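Putidaredoxin reductase (Pseudomonas putida, PDB 1Q1R) probably uses its bound FAD to pass electrons from NADH to putidaredoxin, which in turn supplies the cytochrome P450cam monooxygenase. Local coordinates at residues R349-G354 / F364-D369. Residues are numbered along the deposited sequence; the frame is centred on the assembly and turned at random.
Sequences RIIVRG and FYLQGD
Arg349 and Ile351 pair with Leu366 and Phe364 in an antiparallel beta hairpin, strands 349-353 and 360-367, at one edge of the five-stranded antiparallel sheet of the C-terminal domain, well away from the flavin in this glutathione reductase fold. The backbone bonds are uneven. Phe364 N to Ile351 O is nearly straight (2.9 Å, 175° at the hydrogen), and Ile351 N returns to Phe364 O at 2.9 Å; that same carbonyl takes a CA-H...O contact from Ile350 CA. Leu366 N donates to Arg349 O at 2.9 Å, whereas the reverse bond, Arg349 N to Leu366 O, is weak at 3.3 Å.

Apolar contacts divide between the two faces. In the non-hydrogen-bonded pair Ile350-Tyr365, Ile350 CG2 rests against Tyr365 CD2 at 4.0 Å; the two side chains lie side by side and touch helix 191-204, Ile350 on Pro192 and Tyr365 on Val193. On the opposite face Ile351 CD1 lies against both Leu366 methyls, and Ile351 CG1 against Leu366 CD1 (4.1 Å). Farther along this face Arg353 runs extended beside Phe364, its CB 3.8 Å from CE1 at the ring edge; the guanidinium continues past the ring to a salt bridge with Glu382 and a hydrogen bond to the carbonyl of Leu401, the residue on which the Phe364 side chain also packs.

The charged pair sits at the open end of the hairpin, where strand 360-367 gives way to Gly368 and Asp369. Arg349 bends at chi2 (148°), which carries its guanidinium back over Ile351 CD1, a methyl lying off-centre against one face. Pro398 touches both Arg349 and Asp369, whose salt bridge is long: NH2 to OD1 3.9 Å, with the guanidinium and carboxylate planes 69° apart.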
# COMPACT_ATOMS: atom_id res chain seq x y z
N ARG A 349 -20.70 -13.99 2.60
CA ARG A 349 -20.27 -15.37 2.45
C ARG A 349 -19.11 -15.51 1.47
O ARG A 349 -18.93 -14.68 0.58
CB ARG A 349 -21.41 -16.27 2.00
CG ARG A 349 -21.89 -16.05 0.58
CD ARG A 349 -22.38 -17.36 -0.00
NE ARG A 349 -23.09 -17.19 -1.26
CZ ARG A 349 -23.38 -18.18 -2.09
NH1 ARG A 349 -23.03 -19.42 -1.79
NH2 ARG A 349 -24.04 -17.93 -3.22
N ILE A 350 -18.33 -16.56 1.66
CA ILE A 350 -17.20 -16.82 0.79
C ILE A 350 -17.34 -18.20 0.20
O ILE A 350 -18.00 -19.07 0.76
CB ILE A 350 -15.86 -16.75 1.57
CG1 ILE A 350 -15.72 -17.98 2.46
CG2 ILE A 350 -15.81 -15.48 2.41
CD1 ILE A 350 -14.34 -18.13 3.07
N ILE A 351 -16.72 -18.39 -0.95
CA ILE A 351 -16.73 -19.67 -1.63
C ILE A 351 -15.27 -19.97 -1.95
O ILE A 351 -14.60 -19.18 -2.61
CB ILE A 351 -17.55 -19.63 -2.94
CG1 ILE A 351 -19.02 -19.34 -2.61
CG2 ILE A 351 -17.42 -20.95 -3.69
CD1 ILE A 351 -19.92 -19.27 -3.82
N VAL A 352 -14.78 -21.09 -1.44
CA VAL A 352 -13.40 -21.47 -1.66
C VAL A 352 -13.30 -22.42 -2.85
O VAL A 352 -14.00 -23.43 -2.91
CB VAL A 352 -12.80 -22.17 -0.42
CG1 VAL A 352 -11.35 -22.55 -0.68
CG2 VAL A 352 -12.92 -21.25 0.79
N ARG A 353 -12.44 -22.07 -3.80
CA ARG A 353 -12.23 -22.89 -4.98
C ARG A 353 -10.84 -23.50 -4.81
O ARG A 353 -9.83 -22.84 -5.01
CB ARG A 353 -12.29 -22.02 -6.24
CG ARG A 353 -12.13 -22.79 -7.54
CD ARG A 353 -12.08 -21.84 -8.73
NE ARG A 353 -11.86 -22.54 -9.98
CZ ARG A 353 -12.81 -23.14 -10.69
NH1 ARG A 353 -14.07 -23.11 -10.27
NH2 ARG A 353 -12.51 -23.76 -11.82
N GLY A 354 -10.82 -24.78 -4.44
CA GLY A 354 -9.56 -25.47 -4.21
C GLY A 354 -9.47 -25.76 -2.72
O GLY A 354 -10.37 -25.41 -1.97
N PHE A 364 -13.61 -16.56 -3.20
CA PHE A 364 -14.54 -15.57 -3.73
C PHE A 364 -15.39 -14.96 -2.62
O PHE A 364 -16.00 -15.68 -1.83
CB PHE A 364 -15.46 -16.21 -4.78
CG PHE A 364 -14.73 -16.74 -5.99
CD1 PHE A 364 -14.09 -17.98 -5.94
CD2 PHE A 364 -14.66 -15.99 -7.16
CE1 PHE A 364 -13.38 -18.45 -7.05
CE2 PHE A 364 -13.95 -16.45 -8.26
CZ PHE A 364 -13.31 -17.68 -8.21
N TYR A 365 -15.40 -13.64 -2.55
CA TYR A 365 -16.18 -12.93 -1.54
C TYR A 365 -17.46 -12.42 -2.20
O TYR A 365 -17.40 -11.63 -3.15
CB TYR A 365 -15.39 -11.75 -0.97
CG TYR A 365 -14.17 -12.16 -0.19
CD1 TYR A 365 -13.04 -12.68 -0.83
CD2 TYR A 365 -14.14 -12.06 1.20
CE1 TYR A 365 -11.93 -13.09 -0.11
CE2 TYR A 365 -13.03 -12.47 1.93
CZ TYR A 365 -11.93 -12.98 1.27
OH TYR A 365 -10.83 -13.39 1.99
N LEU A 366 -18.61 -12.88 -1.71
CA LEU A 366 -19.88 -12.48 -2.28
C LEU A 366 -20.84 -11.80 -1.31
O LEU A 366 -20.80 -12.03 -0.10
CB LEU A 366 -20.61 -13.70 -2.88
CG LEU A 366 -19.96 -14.49 -4.03
CD1 LEU A 366 -18.81 -15.33 -3.49
CD2 LEU A 366 -21.01 -15.38 -4.68
N GLN A 367 -21.69 -10.95 -1.87
CA GLN A 367 -22.72 -10.25 -1.12
C GLN A 367 -23.94 -10.65 -1.92
O GLN A 367 -24.30 -10.00 -2.90
CB GLN A 367 -22.52 -8.74 -1.18
CG GLN A 367 -23.47 -7.98 -0.27
CD GLN A 367 -23.31 -6.48 -0.36
OE1 GLN A 367 -23.86 -5.74 0.44
NE2 GLN A 367 -22.55 -6.03 -1.36
N GLY A 368 -24.57 -11.75 -1.52
CA GLY A 368 -25.71 -12.25 -2.25
C GLY A 368 -25.13 -13.13 -3.35
O GLY A 368 -24.50 -14.15 -3.07
N ASP A 369 -25.33 -12.73 -4.60
CA ASP A 369 -24.80 -13.48 -5.73
C ASP A 369 -23.74 -12.66 -6.46
O ASP A 369 -23.15 -13.11 -7.44
CB ASP A 369 -25.91 -13.86 -6.71
CG ASP A 369 -26.91 -14.83 -6.11
OD1 ASP A 369 -26.49 -15.80 -5.45
OD2 ASP A 369 -28.12 -14.62 -6.32